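Local structure of BIFUNCTIONAL PROTEIN Proline utilization A (PutA) (Corynebacterium freiburgense, 5UX5) at residues L138-L141 against L142-K146; T780-T783 against G784-W787; R950-G954 against V955-F959. The protein catalyses both steps of proline breakdown to glutamate, an FAD-dependent proline dehydrogenase reaction followed by an NAD-dependent aldehyde dehydrogenase reaction. One frame throughout, in Å; residues are numbered along the deposited sequence.

Interaction 1 of 3, residues L138-L141 against L142-K146; sequences LNKL and LDESK
Leu142 lays its CD1 methyl across the branch of Leu138, one turn earlier in an alpha helix, with CD1 3.7 Å from Leu138 CG. This is i to i+4 packing along helix 136-147, which lies between strands 131-132 and 151-157 of the proline dehydrogenase barrel, a TIM-barrel relative. The two side chains cross obliquely. Leu142 turns its CG beside its own backbone N (chi1 -73°), which leads the branch back along the helix, and CD1 also comes to 3.4 Å from Leu138 O. The inner face formed here rests on the barrel wall: Leu138 touches Thr400 and Val402 of strand 396-403, while Leu141, Leu142 and Ser145 all meet Leu152 of strand 151-157.

Backbone bonds of the regular helix tie the same turns together. Leu142 N donates to Leu138 O at 2.8 Å, and the next three amides, from Asp143 to Ser145, repeat the pattern. Ser145 OG also lies near Leu141 O, but its modelled distance is too short to be trusted at this resolution.

A second, polar flank carries Asn139, whose OD1 accepts a bond from Asn180 ND2, and Asp143, whose OD2 forms a salt bridge with Arg182; both tie the helix to the segment before strand 185-189. Lys140 and Glu144, again one turn apart, pair with each other on the exposed side. The lysine starts out with CG opposite its backbone N (chi1 -179°), then bends at its last two torsions to bring the ammonium round to the carboxylate. Lys140 CG passes 3.7 Å from Glu144 OE1, the methylenes running alongside the carboxylate. The salt bridge closes at 2.7 Å between Lys140 NZ and Glu144 OE2, the nitrogen arriving on the syn side of that oxygen but 33° out of the carboxylate plane.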
ATOM      1  N   LEU A 138       5.836  14.846 -37.891  1.00 53.59           N
ATOM      2  CA  LEU A 138       4.420  14.822 -37.545  1.00 48.14           C
ATOM      3  C   LEU A 138       3.590  15.617 -38.554  1.00 59.65           C
ATOM      4  O   LEU A 138       2.530  15.154 -39.007  1.00 56.54           O
ATOM      5  CB  LEU A 138       4.217  15.355 -36.127  1.00 45.00           C
ATOM      6  CG  LEU A 138       2.753  15.444 -35.664  1.00 51.19           C
ATOM      7  CD1 LEU A 138       2.111  14.064 -35.655  1.00 50.05           C
ATOM      8  CD2 LEU A 138       2.613  16.075 -34.288  1.00 53.73           C
ATOM      9  N   ASN A 139       4.044  16.829 -38.916  1.00 58.74           N
ATOM     10  CA  ASN A 139       3.248  17.618 -39.850  1.00 55.04           C
ATOM     11  C   ASN A 139       3.164  16.940 -41.204  1.00 60.21           C
ATOM     12  O   ASN A 139       2.132  17.034 -41.879  1.00 64.92           O
ATOM     13  CB  ASN A 139       3.801  19.037 -40.032  1.00 54.17           C
ATOM     14  CG  ASN A 139       3.512  19.951 -38.856  1.00 51.34           C
ATOM     15  OD1 ASN A 139       2.417  19.938 -38.285  1.00 47.35           O
ATOM     16  ND2 ASN A 139       4.461  20.817 -38.551  1.00 48.71           N
ATOM     17  N   LYS A 140       4.225  16.233 -41.605  1.00 57.40           N
ATOM     18  CA  LYS A 140       4.184  15.475 -42.855  1.00 56.88           C
ATOM     19  C   LYS A 140       3.181  14.330 -42.763  1.00 59.21           C
ATOM     20  O   LYS A 140       2.401  14.101 -43.700  1.00 52.40           O
ATOM     21  CB  LYS A 140       5.589  14.949 -43.172  1.00 52.45           C
ATOM     22  CG  LYS A 140       5.761  14.147 -44.455  1.00 55.03           C
ATOM     23  CD  LYS A 140       7.149  13.474 -44.476  1.00 63.27           C
ATOM     24  CE  LYS A 140       7.749  13.364 -45.883  1.00 74.22           C
ATOM     25  NZ  LYS A 140       7.091  12.347 -46.764  1.00 78.38           N
ATOM     26  N   LEU A 141       3.132  13.654 -41.606  1.00 58.37           N
ATOM     27  CA  LEU A 141       2.202  12.548 -41.443  1.00 56.43           C
ATOM     28  C   LEU A 141       0.768  13.042 -41.356  1.00 60.72           C
ATOM     29  O   LEU A 141      -0.148  12.334 -41.783  1.00 69.16           O
ATOM     30  CB  LEU A 141       2.571  11.724 -40.216  1.00 58.88           C
ATOM     31  CG  LEU A 141       1.657  10.551 -39.861  1.00 52.23           C
ATOM     32  CD1 LEU A 141       1.725   9.457 -40.918  1.00 52.58           C
ATOM     33  CD2 LEU A 141       2.020  10.026 -38.477  1.00 40.44           C
ATOM     34  N   LEU A 142       0.545  14.244 -40.810  1.00 55.77           N
ATOM     35  CA  LEU A 142      -0.807  14.799 -40.815  1.00 51.82           C
ATOM     36  C   LEU A 142      -1.263  15.112 -42.239  1.00 54.22           C
ATOM     37  O   LEU A 142      -2.405  14.811 -42.612  1.00 51.37           O
ATOM     38  CB  LEU A 142      -0.881  16.046 -39.925  1.00 50.17           C
ATOM     39  CG  LEU A 142      -0.831  15.856 -38.395  1.00 48.99           C
ATOM     40  CD1 LEU A 142      -0.015  16.933 -37.681  1.00 41.64           C
ATOM     41  CD2 LEU A 142      -2.228  15.757 -37.798  1.00 40.03           C
ATOM     42  N   ASP A 143      -0.371  15.681 -43.058  1.00 53.98           N
ATOM     43  CA  ASP A 143      -0.699  15.965 -44.455  1.00 52.86           C
ATOM     44  C   ASP A 143      -0.924  14.683 -45.247  1.00 54.30           C
ATOM     45  O   ASP A 143      -1.929  14.548 -45.960  1.00 54.92           O
ATOM     46  CB  ASP A 143       0.423  16.780 -45.126  1.00 50.85           C
ATOM     47  CG  ASP A 143       0.488  18.224 -44.655  1.00 50.83           C
ATOM     48  OD1 ASP A 143      -0.192  18.579 -43.676  1.00 59.46           O
ATOM     49  OD2 ASP A 143       1.229  19.010 -45.270  1.00 50.47           O
ATOM     50  N   GLU A 144      -0.003  13.725 -45.124  1.00 54.18           N
ATOM     51  CA  GLU A 144      -0.108  12.499 -45.904  1.00 57.78           C
ATOM     52  C   GLU A 144      -1.340  11.691 -45.521  1.00 55.34           C
ATOM     53  O   GLU A 144      -2.018  11.130 -46.394  1.00 56.38           O
ATOM     54  CB  GLU A 144       1.171  11.680 -45.753  1.00 64.97           C
ATOM     55  CG  GLU A 144       2.296  12.216 -46.635  1.00 75.80           C
ATOM     56  CD  GLU A 144       3.661  11.618 -46.326  1.00 76.62           C
ATOM     57  OE1 GLU A 144       3.849  11.073 -45.218  1.00 73.87           O
ATOM     58  OE2 GLU A 144       4.547  11.707 -47.203  1.00 81.61           O
ATOM     59  N   SER A 145      -1.677  11.642 -44.233  1.00 50.88           N
ATOM     60  CA  SER A 145      -2.844  10.852 -43.867  1.00 51.80           C
ATOM     61  C   SER A 145      -4.149  11.594 -44.155  1.00 56.05           C
ATOM     62  O   SER A 145      -5.143  10.960 -44.530  1.00 60.15           O
ATOM     63  CB  SER A 145      -2.751  10.403 -42.402  1.00 53.78           C
ATOM     64  OG  SER A 145      -2.348  11.447 -41.537  1.00 61.90           O
ATOM     65  N   LYS A 146      -4.166  12.923 -43.997  1.00 58.28           N
ATOM     66  CA  LYS A 146      -5.337  13.699 -44.409  1.00 57.07           C
ATOM     67  C   LYS A 146      -5.597  13.515 -45.889  1.00 54.73           C
ATOM     68  O   LYS A 146      -6.751  13.469 -46.333  1.00 56.86           O
ATOM     69  CB  LYS A 146      -5.146  15.182 -44.088  1.00 62.25           C
ATOM     70  CG  LYS A 146      -6.360  16.077 -44.372  1.00 64.08           C
ATOM     71  CD  LYS A 146      -6.420  17.266 -43.406  1.00 70.16           C
ATOM     72  CE  LYS A 146      -7.445  18.310 -43.846  1.00 79.12           C
ATOM     73  NZ  LYS A 146      -7.203  19.682 -43.278  1.00 83.45           N
TER

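Interaction 2 of 3, residues T780-T783 against G784-W787; sequences TLET and GESW
Thr780, the first residue to leave helical angles after helix 772-779, brings its carbonyl O to 4.3 Å from CZ2 of Trp787. From here the chain reverses through a type II beta turn, Glu782 to Glu785, and enters strand 786-787 of the aldehyde dehydrogenase part of the protein. Thr780 is also tied back to the helix it has just left, through OG1 bonded to Arg776 O.

Leu781 supplies the apolar filling of the bend. Its CG stands over one face of the Trp787 indole, 4.0 Å from the centroid of the five-membered ring and 26° off the normal, a CH-pi contact displaced toward the rim. The branches divide the work: CD1 lies on the same side of the ring, 3.3 Å from Trp787 NE1, whereas CD2 settles against the backbone, 3.4 Å from Ser786 CA.

Glu782 opens the turn proper. Its O accepts from Glu785 N at 3.1 Å, the bond that closes the reversal. Thr783 then takes the extended second position and Gly784 the third, where a positive phi of 76° suits a residue without a side chain. Two acidic side chains, Glu782 and Glu785, run side by side in the same direction from the turn, their carboxylates rotated 69° apart. Each charge has an arginine partner: Arg776 of helix 772-779 for Glu782 OE2 and Arg806 of strand 804-807 for Glu785 OE1. This pairing probably offsets the repulsion between the two acids, and it links the bend to both neighbouring elements. Strand 786-787 runs antiparallel to 804-807, with Ser786 bonded through its backbone to Asp807. Glu785 sets CG beside its own backbone N and then runs extended, which returns its carboxylate to the Glu782 amide. Besides Arg806, Glu785 OE1 accepts the Glu782 backbone N at 3.0 Å, which approaches from above the carboxylate plane.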
ATOM      1  N   THR A 780      17.458  23.552  10.086  1.00 49.04           N
ATOM      2  CA  THR A 780      18.907  23.693  10.086  1.00 54.29           C
ATOM      3  C   THR A 780      19.542  22.568   9.282  1.00 54.05           C
ATOM      4  O   THR A 780      19.050  21.442   9.301  1.00 56.22           O
ATOM      5  CB  THR A 780      19.468  23.675  11.524  1.00 55.93           C
ATOM      6  OG1 THR A 780      19.164  22.414  12.110  1.00 67.87           O
ATOM      7  CG2 THR A 780      18.878  24.777  12.411  1.00 54.21           C
ATOM      8  N   LEU A 781      20.604  22.894   8.545  1.00 52.30           N
ATOM      9  CA  LEU A 781      21.400  21.950   7.772  1.00 50.90           C
ATOM     10  C   LEU A 781      22.706  21.603   8.486  1.00 60.30           C
ATOM     11  O   LEU A 781      23.137  22.297   9.407  1.00 65.38           O
ATOM     12  CB  LEU A 781      21.713  22.526   6.399  1.00 51.13           C
ATOM     13  CG  LEU A 781      20.485  22.899   5.567  1.00 67.29           C
ATOM     14  CD1 LEU A 781      20.083  24.369   5.714  1.00 71.46           C
ATOM     15  CD2 LEU A 781      20.811  22.630   4.140  1.00 65.43           C
ATOM     16  N   GLU A 782      23.315  20.487   8.086  1.00 56.85           N
ATOM     17  CA  GLU A 782      24.687  20.208   8.485  1.00 52.01           C
ATOM     18  C   GLU A 782      25.618  20.527   7.320  1.00 52.97           C
ATOM     19  O   GLU A 782      25.187  20.729   6.187  1.00 61.52           O
ATOM     20  CB  GLU A 782      24.872  18.756   8.945  1.00 53.01           C
ATOM     21  CG  GLU A 782      23.815  18.297   9.923  1.00 58.22           C
ATOM     22  CD  GLU A 782      24.155  18.629  11.355  1.00 56.75           C
ATOM     23  OE1 GLU A 782      25.282  18.319  11.784  1.00 65.35           O
ATOM     24  OE2 GLU A 782      23.277  19.186  12.052  1.00 52.31           O
ATOM     25  N   THR A 783      26.914  20.522   7.613  1.00 54.53           N
ATOM     26  CA  THR A 783      27.927  21.002   6.681  1.00 56.40           C
ATOM     27  C   THR A 783      27.886  20.236   5.368  1.00 58.13           C
ATOM     28  O   THR A 783      27.652  19.026   5.337  1.00 62.89           O
ATOM     29  CB  THR A 783      29.309  20.893   7.338  1.00 62.97           C
ATOM     30  OG1 THR A 783      29.153  21.075   8.746  1.00 58.13           O
ATOM     31  CG2 THR A 783      30.255  21.979   6.838  1.00 60.77           C
ATOM     32  N   GLY A 784      28.093  20.965   4.273  1.00 61.06           N
ATOM     33  CA  GLY A 784      28.070  20.408   2.934  1.00 60.75           C
ATOM     34  C   GLY A 784      26.700  20.111   2.373  1.00 58.97           C
ATOM     35  O   GLY A 784      26.580  19.914   1.152  1.00 61.68           O
ATOM     36  N   GLU A 785      25.655  20.152   3.199  1.00 57.74           N
ATOM     37  CA  GLU A 785      24.296  19.805   2.806  1.00 59.08           C
ATOM     38  C   GLU A 785      23.579  21.024   2.222  1.00 65.08           C
ATOM     39  O   GLU A 785      23.998  22.169   2.399  1.00 69.21           O
ATOM     40  CB  GLU A 785      23.538  19.250   4.018  1.00 51.80           C
ATOM     41  CG  GLU A 785      24.241  18.016   4.642  1.00 51.64           C
ATOM     42  CD  GLU A 785      23.503  17.408   5.832  1.00 53.55           C
ATOM     43  OE1 GLU A 785      22.671  18.118   6.446  1.00 46.78           O
ATOM     44  OE2 GLU A 785      23.743  16.206   6.137  1.00 55.81           O
ATOM     45  N   SER A 786      22.504  20.763   1.486  1.00 60.42           N
ATOM     46  CA  SER A 786      21.671  21.828   0.943  1.00 61.33           C
ATOM     47  C   SER A 786      20.224  21.348   0.936  1.00 58.96           C
ATOM     48  O   SER A 786      19.959  20.146   0.931  1.00 59.26           O
ATOM     49  CB  SER A 786      22.137  22.245  -0.457  1.00 56.64           C
ATOM     50  OG  SER A 786      22.460  21.093  -1.215  1.00 59.70           O
ATOM     51  N   TRP A 787      19.286  22.300   0.971  1.00 58.73           N
ATOM     52  CA  TRP A 787      17.871  21.984   0.805  1.00 47.71           C
ATOM     53  C   TRP A 787      17.549  21.927  -0.683  1.00 49.28           C
ATOM     54  O   TRP A 787      17.652  22.942  -1.375  1.00 47.50           O
ATOM     55  CB  TRP A 787      16.965  23.023   1.468  1.00 46.96           C
ATOM     56  CG  TRP A 787      16.860  22.983   2.956  1.00 50.14           C
ATOM     57  CD1 TRP A 787      17.183  23.982   3.820  1.00 53.39           C
ATOM     58  CD2 TRP A 787      16.367  21.901   3.767  1.00 51.43           C
ATOM     59  NE1 TRP A 787      16.943  23.591   5.123  1.00 53.70           N
ATOM     60  CE2 TRP A 787      16.444  22.321   5.118  1.00 50.32           C
ATOM     61  CE3 TRP A 787      15.884  20.617   3.486  1.00 50.31           C
ATOM     62  CZ2 TRP A 787      16.053  21.510   6.176  1.00 54.00           C
ATOM     63  CZ3 TRP A 787      15.496  19.802   4.546  1.00 51.77           C
ATOM     64  CH2 TRP A 787      15.586  20.250   5.874  1.00 55.16           C
TER

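Interaction 3 of 3, residues R950-G954 against V955-F959; sequences RTEFG and VEQDF
Gln957 reaches back from the chain that follows helix 936-953 to meet Glu952 in the last turn of that helix. Its CB lies over one face of the Phe959 ring, 4.0 Å above the plane and toward the rim. CG turns beside the backbone N (chi1 -72°), and from there the chain runs extended, carrying the amide to the glutamate. CD comes to 3.9 Å from Glu952 OE1. At the tip, NE2 gives a weak hydrogen bond to that same oxygen, Glu952 OE1, at 3.1 Å. The amide and carboxylate planes stand nearly perpendicular, 84° apart. The other carboxylate oxygen, Glu952 OE2, takes the stronger hold, a bond from Tyr971 OH on strand 965-980, which probably fixes the acid for Gln957.

Next to this pair along the backbone, Val955 N donates to Glu952 O at 3.0 Å, from above the carbonyl plane, while Val955 CG2 packs 3.7 Å from Arg950 O. Gln957 is already joined by its backbone to Phe969 of the same strand. The arrangement is a helix C-terminus, its last turn widened to pi type, leading through an extended connection toward strand 965-980 of the C-terminal region.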
ATOM      1  N   ARG A 950      12.886 -28.283  11.185  1.00 32.34           N
ATOM      2  CA  ARG A 950      12.164 -28.770  10.010  1.00 27.60           C
ATOM      3  C   ARG A 950      10.791 -28.126   9.866  1.00 33.19           C
ATOM      4  O   ARG A 950      10.318 -27.906   8.744  1.00 26.66           O
ATOM      5  CB  ARG A 950      11.994 -30.281  10.063  1.00 28.56           C
ATOM      6  CG  ARG A 950      13.259 -31.073   9.973  1.00 33.97           C
ATOM      7  CD  ARG A 950      12.927 -32.528   9.967  1.00 30.73           C
ATOM      8  NE  ARG A 950      14.127 -33.326  10.113  1.00 35.44           N
ATOM      9  CZ  ARG A 950      14.146 -34.653  10.108  1.00 39.34           C
ATOM     10  NH1 ARG A 950      13.028 -35.337   9.944  1.00 43.97           N
ATOM     11  NH2 ARG A 950      15.285 -35.297  10.263  1.00 34.17           N
ATOM     12  N   THR A 951      10.116 -27.860  10.985  1.00 33.09           N
ATOM     13  CA  THR A 951       8.730 -27.412  10.945  1.00 29.76           C
ATOM     14  C   THR A 951       8.622 -25.929  10.628  1.00 39.39           C
ATOM     15  O   THR A 951       7.819 -25.525   9.779  1.00 44.46           O
ATOM     16  CB  THR A 951       8.066 -27.688  12.289  1.00 31.69           C
ATOM     17  OG1 THR A 951       7.839 -29.101  12.423  1.00 38.24           O
ATOM     18  CG2 THR A 951       6.727 -26.945  12.361  1.00 41.73           C
ATOM     19  N   GLU A 952       9.454 -25.118  11.284  1.00 36.68           N
ATOM     20  CA  GLU A 952       9.317 -23.673  11.321  1.00 28.89           C
ATOM     21  C   GLU A 952      10.619 -22.954  10.937  1.00 33.84           C
ATOM     22  O   GLU A 952      10.694 -22.302   9.883  1.00 29.38           O
ATOM     23  CB  GLU A 952       8.857 -23.263  12.730  1.00 31.00           C
ATOM     24  CG  GLU A 952       8.556 -21.763  12.912  1.00 39.55           C
ATOM     25  CD  GLU A 952       7.200 -21.393  12.366  1.00 49.09           C
ATOM     26  OE1 GLU A 952       6.588 -22.254  11.690  1.00 59.47           O
ATOM     27  OE2 GLU A 952       6.746 -20.249  12.581  1.00 47.35           O
ATOM     28  N   PHE A 953      11.672 -23.113  11.755  1.00 32.05           N
ATOM     29  CA  PHE A 953      12.769 -22.144  11.742  1.00 27.91           C
ATOM     30  C   PHE A 953      13.602 -22.189  10.465  1.00 30.02           C
ATOM     31  O   PHE A 953      14.182 -21.174  10.081  1.00 44.28           O
ATOM     32  CB  PHE A 953      13.646 -22.347  12.976  1.00 25.38           C
ATOM     33  CG  PHE A 953      12.902 -22.177  14.271  1.00 25.07           C
ATOM     34  CD1 PHE A 953      12.121 -21.046  14.481  1.00 28.32           C
ATOM     35  CD2 PHE A 953      12.975 -23.137  15.270  1.00 23.81           C
ATOM     36  CE1 PHE A 953      11.425 -20.879  15.653  1.00 27.96           C
ATOM     37  CE2 PHE A 953      12.294 -22.986  16.451  1.00 23.32           C
ATOM     38  CZ  PHE A 953      11.513 -21.859  16.650  1.00 30.39           C
ATOM     39  N   GLY A 954      13.719 -23.338   9.828  1.00 25.33           N
ATOM     40  CA  GLY A 954      14.476 -23.489   8.615  1.00 26.13           C
ATOM     41  C   GLY A 954      13.703 -23.202   7.359  1.00 25.95           C
ATOM     42  O   GLY A 954      14.222 -23.429   6.264  1.00 33.33           O
ATOM     43  N   VAL A 955      12.461 -22.758   7.471  1.00 30.35           N
ATOM     44  CA  VAL A 955      11.602 -22.531   6.314  1.00 26.02           C
ATOM     45  C   VAL A 955      11.375 -21.037   6.106  1.00 28.62           C
ATOM     46  O   VAL A 955      11.148 -20.285   7.062  1.00 30.10           O
ATOM     47  CB  VAL A 955      10.246 -23.243   6.455  1.00 26.27           C
ATOM     48  CG1 VAL A 955       9.484 -23.101   5.170  1.00 28.03           C
ATOM     49  CG2 VAL A 955      10.441 -24.716   6.831  1.00 25.34           C
ATOM     50  N   GLU A 956      11.415 -20.618   4.840  1.00 28.18           N
ATOM     51  CA  GLU A 956      10.889 -19.325   4.429  1.00 25.79           C
ATOM     52  C   GLU A 956       9.416 -19.524   4.086  1.00 23.71           C
ATOM     53  O   GLU A 956       9.088 -20.281   3.175  1.00 26.48           O
ATOM     54  CB  GLU A 956      11.651 -18.774   3.229  1.00 28.55           C
ATOM     55  CG  GLU A 956      13.135 -18.713   3.434  1.00 30.14           C
ATOM     56  CD  GLU A 956      13.794 -17.583   2.678  1.00 44.01           C
ATOM     57  OE1 GLU A 956      14.950 -17.229   3.029  1.00 45.13           O
ATOM     58  OE2 GLU A 956      13.147 -17.015   1.765  1.00 51.93           O
ATOM     59  N   GLN A 957       8.536 -18.855   4.819  1.00 25.25           N
ATOM     60  CA  GLN A 957       7.107 -19.126   4.820  1.00 24.51           C
ATOM     61  C   GLN A 957       6.314 -17.921   4.324  1.00 34.27           C
ATOM     62  O   GLN A 957       6.246 -16.886   5.000  1.00 33.87           O
ATOM     63  CB  GLN A 957       6.656 -19.494   6.228  1.00 21.83           C
ATOM     64  CG  GLN A 957       7.097 -20.848   6.698  1.00 35.02           C
ATOM     65  CD  GLN A 957       6.391 -21.224   7.976  1.00 32.78           C
ATOM     66  OE1 GLN A 957       5.396 -21.956   7.966  1.00 30.63           O
ATOM     67  NE2 GLN A 957       6.874 -20.685   9.089  1.00 28.76           N
ATOM     68  N   ASP A 958       5.629 -18.092   3.204  1.00 35.53           N
ATOM     69  CA  ASP A 958       4.711 -17.079   2.681  1.00 26.39           C
ATOM     70  C   ASP A 958       3.300 -17.510   3.060  1.00 24.42           C
ATOM     71  O   ASP A 958       2.719 -18.379   2.416  1.00 31.39           O
ATOM     72  CB  ASP A 958       4.883 -16.930   1.167  1.00 30.84           C
ATOM     73  CG  ASP A 958       4.105 -15.770   0.581  1.00 37.39           C
ATOM     74  OD1 ASP A 958       3.013 -15.435   1.119  1.00 35.89           O
ATOM     75  OD2 ASP A 958       4.587 -15.209  -0.441  1.00 40.71           O
ATOM     76  N   PHE A 959       2.757 -16.918   4.125  1.00 31.15           N
ATOM     77  CA  PHE A 959       1.433 -17.311   4.619  1.00 27.49           C
ATOM     78  C   PHE A 959       0.288 -16.814   3.721  1.00 31.34           C
ATOM     79  O   PHE A 959      -0.773 -17.445   3.683  1.00 34.85           O
ATOM     80  CB  PHE A 959       1.203 -16.772   6.040  1.00 24.67           C
ATOM     81  CG  PHE A 959       2.175 -17.279   7.061  1.00 23.42           C
ATOM     82  CD1 PHE A 959       2.103 -18.587   7.529  1.00 28.18           C
ATOM     83  CD2 PHE A 959       3.144 -16.430   7.585  1.00 31.36           C
ATOM     84  CE1 PHE A 959       2.997 -19.038   8.471  1.00 33.28           C
ATOM     85  CE2 PHE A 959       4.048 -16.878   8.537  1.00 38.13           C
ATOM     86  CZ  PHE A 959       3.978 -18.185   8.971  1.00 40.31           C
TER

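The three local contacts follow one another along the chain and do not touch. Interaction 1 belongs to the FAD-binding proline dehydrogenase barrel, interaction 2 to the aldehyde dehydrogenase part that binds NAD, and interaction 3 to the C-terminal part of the chain. Centres of interactions 1 and 2 are about 53 Å apart, those of 1 and 3 about 62 Å, and those of 2 and 3 about 46 Å; the nearest atoms of 2 and 3 stay about 35 Å apart. The Leu141 side chain of interaction 1 lies about 13 Å from FAD, too far to touch it. One helix, one beta turn and the end of another helix are each tied to neighbouring strands.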